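Local coordinates for protein TssK (Serratia sp. FS14, PDB 5Y0E) that probably serves as a baseplate component of the type VI secretion system, assembling as a trimer to build the platform of the contractile injection machine, at residues A[196-199]-A[200-204]; A[360-363]-A[364-368]. One frame throughout, in Å; residues are numbered along the deposited sequence.

How the contacts relate
The two contacts sit in different parts of the TssK chain, one after the other in sequence, with centres about 35 Å apart and nearest atoms about 19 Å apart, so they do not touch. Contact 1 (196-204) opens helix 197-222 close to the centre of the chain, where the helical middle region begins after the strand-rich first part. The centre of contact 2 (360-368) lies about 36 Å from that of the chain, in the eight-stranded antiparallel sheet region near the end of the chain, where helix 355-365 gives way to strand 366-370. One is a helix start, the other a helix end, and neither is touched by another subunit of the trimer.

Contact 1. Residues A[196-199]-A[200-204]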
loop_
_atom_site.group_PDB
_atom_site.type_symbol
_atom_site.label_atom_id
_atom_site.label_comp_id
_atom_site.label_asym_id
_atom_site.label_seq_id
_atom_site.Cartn_x
_atom_site.Cartn_y
_atom_site.Cartn_z
ATOM N N ASN A 196 -0.249 -6.032 17.697
ATOM C CA ASN A 196 0.474 -7.256 17.907
ATOM C C ASN A 196 1.965 -6.968 17.838
ATOM O O ASN A 196 2.438 -6.391 16.858
ATOM C CB ASN A 196 0.103 -8.305 16.864
ATOM C CG ASN A 196 0.940 -9.546 16.987
ATOM O OD1 ASN A 196 1.988 -9.676 16.358
ATOM N ND2 ASN A 196 0.502 -10.447 17.832
ATOM N N PRO A 197 2.734 -7.388 18.830
ATOM C CA PRO A 197 4.175 -7.101 18.803
ATOM C C PRO A 197 4.920 -7.783 17.673
ATOM O O PRO A 197 5.898 -7.232 17.170
ATOM C CB PRO A 197 4.647 -7.598 20.169
ATOM C CG PRO A 197 3.613 -8.612 20.567
ATOM C CD PRO A 197 2.318 -8.109 20.035
ATOM N N VAL A 198 4.503 -8.959 17.245
ATOM C CA VAL A 198 5.278 -9.639 16.228
ATOM C C VAL A 198 5.145 -8.925 14.897
ATOM O O VAL A 198 6.136 -8.652 14.219
ATOM C CB VAL A 198 4.863 -11.116 16.124
ATOM C CG1 VAL A 198 5.677 -11.803 15.053
ATOM C CG2 VAL A 198 5.062 -11.800 17.442
ATOM N N LEU A 199 3.916 -8.603 14.503
ATOM C CA LEU A 199 3.723 -7.775 13.322
ATOM C C LEU A 199 4.522 -6.482 13.405
ATOM O O LEU A 199 5.158 -6.078 12.432
ATOM C CB LEU A 199 2.236 -7.484 13.117
ATOM C CG LEU A 199 1.352 -8.698 12.827
ATOM C CD1 LEU A 199 -0.078 -8.292 12.652
ATOM C CD2 LEU A 199 1.817 -9.467 11.629
ATOM N N LYS A 200 4.537 -5.832 14.559
ATOM C CA LYS A 200 5.246 -4.562 14.626
ATOM C C LYS A 200 6.721 -4.740 14.327
ATOM O O LYS A 200 7.330 -3.899 13.669
ATOM C CB LYS A 200 5.074 -3.891 15.988
ATOM C CG LYS A 200 3.708 -3.306 16.256
ATOM C CD LYS A 200 3.736 -2.416 17.473
ATOM C CE LYS A 200 4.627 -1.200 17.272
ATOM N NZ LYS A 200 4.697 -0.312 18.466
ATOM N N THR A 201 7.319 -5.820 14.803
ATOM C CA THR A 201 8.740 -5.976 14.563
ATOM C C THR A 201 9.036 -6.423 13.132
ATOM O O THR A 201 10.084 -6.086 12.605
ATOM C CB THR A 201 9.343 -6.933 15.594
ATOM O OG1 THR A 201 8.554 -8.104 15.665
ATOM C CG2 THR A 201 9.337 -6.298 16.967
ATOM N N PHE A 202 8.140 -7.155 12.484
ATOM C CA PHE A 202 8.264 -7.347 11.045
ATOM C C PHE A 202 8.442 -6.015 10.339
ATOM O O PHE A 202 9.352 -5.840 9.525
ATOM C CB PHE A 202 7.033 -8.047 10.479
ATOM C CG PHE A 202 6.944 -9.492 10.802
ATOM C CD1 PHE A 202 8.079 -10.263 10.937
ATOM C CD2 PHE A 202 5.723 -10.098 10.948
ATOM C CE1 PHE A 202 7.985 -11.600 11.216
ATOM C CE2 PHE A 202 5.637 -11.442 11.244
ATOM C CZ PHE A 202 6.763 -12.181 11.375
ATOM N N ILE A 203 7.573 -5.054 10.649
ATOM C CA ILE A 203 7.677 -3.750 10.019
ATOM C C ILE A 203 8.990 -3.092 10.392
ATOM O O ILE A 203 9.723 -2.589 9.540
ATOM C CB ILE A 203 6.484 -2.869 10.412
ATOM C CG1 ILE A 203 5.186 -3.474 9.911
ATOM C CG2 ILE A 203 6.655 -1.471 9.884
ATOM C CD1 ILE A 203 3.975 -2.696 10.412
ATOM N N ASN A 204 9.311 -3.099 11.672
ATOM C CA ASN A 204 10.486 -2.381 12.109
ATOM C C ASN A 204 11.752 -3.024 11.565
ATOM O O ASN A 204 12.682 -2.326 11.157
ATOM C CB ASN A 204 10.481 -2.299 13.628
ATOM C CG ASN A 204 11.631 -1.528 14.163
ATOM O OD1 ASN A 204 11.831 -0.357 13.858
ATOM N ND2 ASN A 204 12.410 -2.184 14.972
#
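Lys200 N donates to Asn196 O over 3.2 Å, the first i to i+4 bond of the helix, and from there the acceptors fill in turn. Pro197 O takes Thr201 N, Val198 O takes Phe202 N in a nearly straight bond (168°), and Leu199 O takes Ile203 N. At the helix start, the backbone NH groups of the first turn have no carbonyl one turn back, and Asn196 supplies the substitute: its OD1 accepts from Leu199 N at 2.9 Å, in the carbonyl plane, and more weakly from Val198 N. This is an N-cap, and it opens helix 197-222, which packs against helices 229-253 and 259-273. Thr201 brings its hydroxyl back to the previous turn: with OG1 set between N and the carbonyl carbon (chi1 49°), it lies 2.9 Å from Val198 O and 3.2 Å from Pro197 O, two acceptors for one proton. Val198 O also sits over one face of the Phe202 ring. On that same side Val198 CG1 lies above Phe202 CE2 at 3.8 Å, while Leu199 CD2 approaches Phe202 CD2 at 4.0 Å. Trp266 of helix 259-273 touches both Phe202 and Ile203.

Contact 2. Residues A[360-363]-A[364-368]; sequences THFP and AQMKI
Phe362 and Met366 run alongside each other where helix 355-365 ends and the chain passes straight into strand 366-370 of the antiparallel sheet, paired with strand 423-428. Met366 CB stands over one face of the Phe362 ring, 4.2 Å from the centroid and 15° off its normal, a CH-pi contact displaced toward the rim. Both side chains have CG anti to the backbone N, and the methionine then bends at chi2 and chi3, bringing CE round to Phe362 CZ at 3.9 Å. The Phe362 ring also meets that of Phe406, and Met366 rests on Leu426 and Leu428 of the neighbouring strand 423-428. On another side of the helix His361 and Gln365 form a second pair, with imidazole and amide planes 50° apart. They share a partner: Glu431 OE2 accepts from His361 ND1 and Gln365 NE2, and NE2 has Ala429 O as well, which ties the helix end to the chain just past strand 423-428. Gln365 N reaches His361 O at 2.8 Å, whereas Met366 N bonds Phe362 O weakly. Gln365 OE1 lies oblique to the imidazole, its nearest histidine side-chain atom being His361 CB at 3.2 Å.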
loop_
_atom_site.group_PDB
_atom_site.type_symbol
_atom_site.label_atom_id
_atom_site.label_comp_id
_atom_site.label_asym_id
_atom_site.label_seq_id
_atom_site.Cartn_x
_atom_site.Cartn_y
_atom_site.Cartn_z
ATOM N N THR A 360 43.849 7.503 15.689
ATOM C CA THR A 360 44.087 7.893 17.051
ATOM C C THR A 360 42.905 8.577 17.679
ATOM O O THR A 360 42.417 8.152 18.692
ATOM C CB THR A 360 45.337 8.762 17.169
ATOM O OG1 THR A 360 45.265 9.822 16.231
ATOM C CG2 THR A 360 46.536 7.962 16.838
ATOM N N HIS A 361 42.411 9.621 17.062
ATOM C CA HIS A 361 41.311 10.335 17.650
ATOM C C HIS A 361 39.991 9.599 17.734
ATOM O O HIS A 361 39.276 9.743 18.700
ATOM C CB HIS A 361 41.093 11.650 16.924
ATOM C CG HIS A 361 42.265 12.572 16.984
ATOM N ND1 HIS A 361 42.162 13.916 16.730
ATOM C CD2 HIS A 361 43.561 12.341 17.271
ATOM C CE1 HIS A 361 43.349 14.473 16.854
ATOM N NE2 HIS A 361 44.216 13.536 17.175
ATOM N N PHE A 362 39.645 8.813 16.740
ATOM C CA PHE A 362 38.355 8.151 16.780
ATOM C C PHE A 362 38.144 7.248 17.968
ATOM O O PHE A 362 37.138 7.331 18.629
ATOM C CB PHE A 362 38.098 7.381 15.507
ATOM C CG PHE A 362 36.743 6.782 15.441
ATOM C CD1 PHE A 362 35.692 7.501 14.972
ATOM C CD2 PHE A 362 36.530 5.506 15.854
ATOM C CE1 PHE A 362 34.446 6.958 14.909
ATOM C CE2 PHE A 362 35.283 4.954 15.802
ATOM C CZ PHE A 362 34.239 5.684 15.331
ATOM N N PRO A 363 39.103 6.387 18.245
ATOM C CA PRO A 363 38.964 5.457 19.355
ATOM C C PRO A 363 38.896 6.132 20.700
ATOM O O PRO A 363 38.379 5.532 21.617
ATOM C CB PRO A 363 40.221 4.617 19.264
ATOM C CG PRO A 363 40.694 4.782 17.887
ATOM C CD PRO A 363 40.355 6.172 17.528
ATOM N N ALA A 364 39.423 7.340 20.823
ATOM C CA ALA A 364 39.363 8.078 22.053
ATOM C C ALA A 364 38.092 8.893 22.118
ATOM O O ALA A 364 37.401 8.896 23.107
ATOM C CB ALA A 364 40.561 8.989 22.154
ATOM N N GLN A 365 37.756 9.561 21.035
ATOM C CA GLN A 365 36.578 10.408 21.014
ATOM C C GLN A 365 35.236 9.725 20.827
ATOM O O GLN A 365 34.210 10.379 20.797
ATOM C CB GLN A 365 36.742 11.477 19.958
ATOM C CG GLN A 365 37.565 12.636 20.434
ATOM C CD GLN A 365 38.433 13.204 19.357
ATOM O OE1 GLN A 365 39.645 13.051 19.383
ATOM N NE2 GLN A 365 37.822 13.882 18.409
ATOM N N MET A 366 35.230 8.418 20.669
ATOM C CA MET A 366 33.979 7.735 20.520
ATOM C C MET A 366 33.799 6.933 21.768
ATOM O O MET A 366 34.505 5.985 22.008
ATOM C CB MET A 366 33.976 6.846 19.289
ATOM C CG MET A 366 32.844 5.838 19.239
ATOM S SD MET A 366 31.215 6.548 19.058
ATOM C CE MET A 366 30.987 6.518 17.300
ATOM N N LYS A 367 32.863 7.363 22.585
ATOM C CA LYS A 367 32.582 6.698 23.826
ATOM C C LYS A 367 31.364 5.845 23.646
ATOM O O LYS A 367 30.324 6.313 23.223
ATOM C CB LYS A 367 32.343 7.730 24.921
ATOM N N ILE A 368 31.499 4.580 23.979
ATOM C CA ILE A 368 30.398 3.675 23.818
ATOM C C ILE A 368 29.966 3.105 25.148
ATOM O O ILE A 368 30.773 2.620 25.918
ATOM C CB ILE A 368 30.766 2.542 22.848
ATOM C CG1 ILE A 368 30.800 3.048 21.422
ATOM C CG2 ILE A 368 29.772 1.413 22.915
ATOM C CD1 ILE A 368 31.717 2.245 20.548
#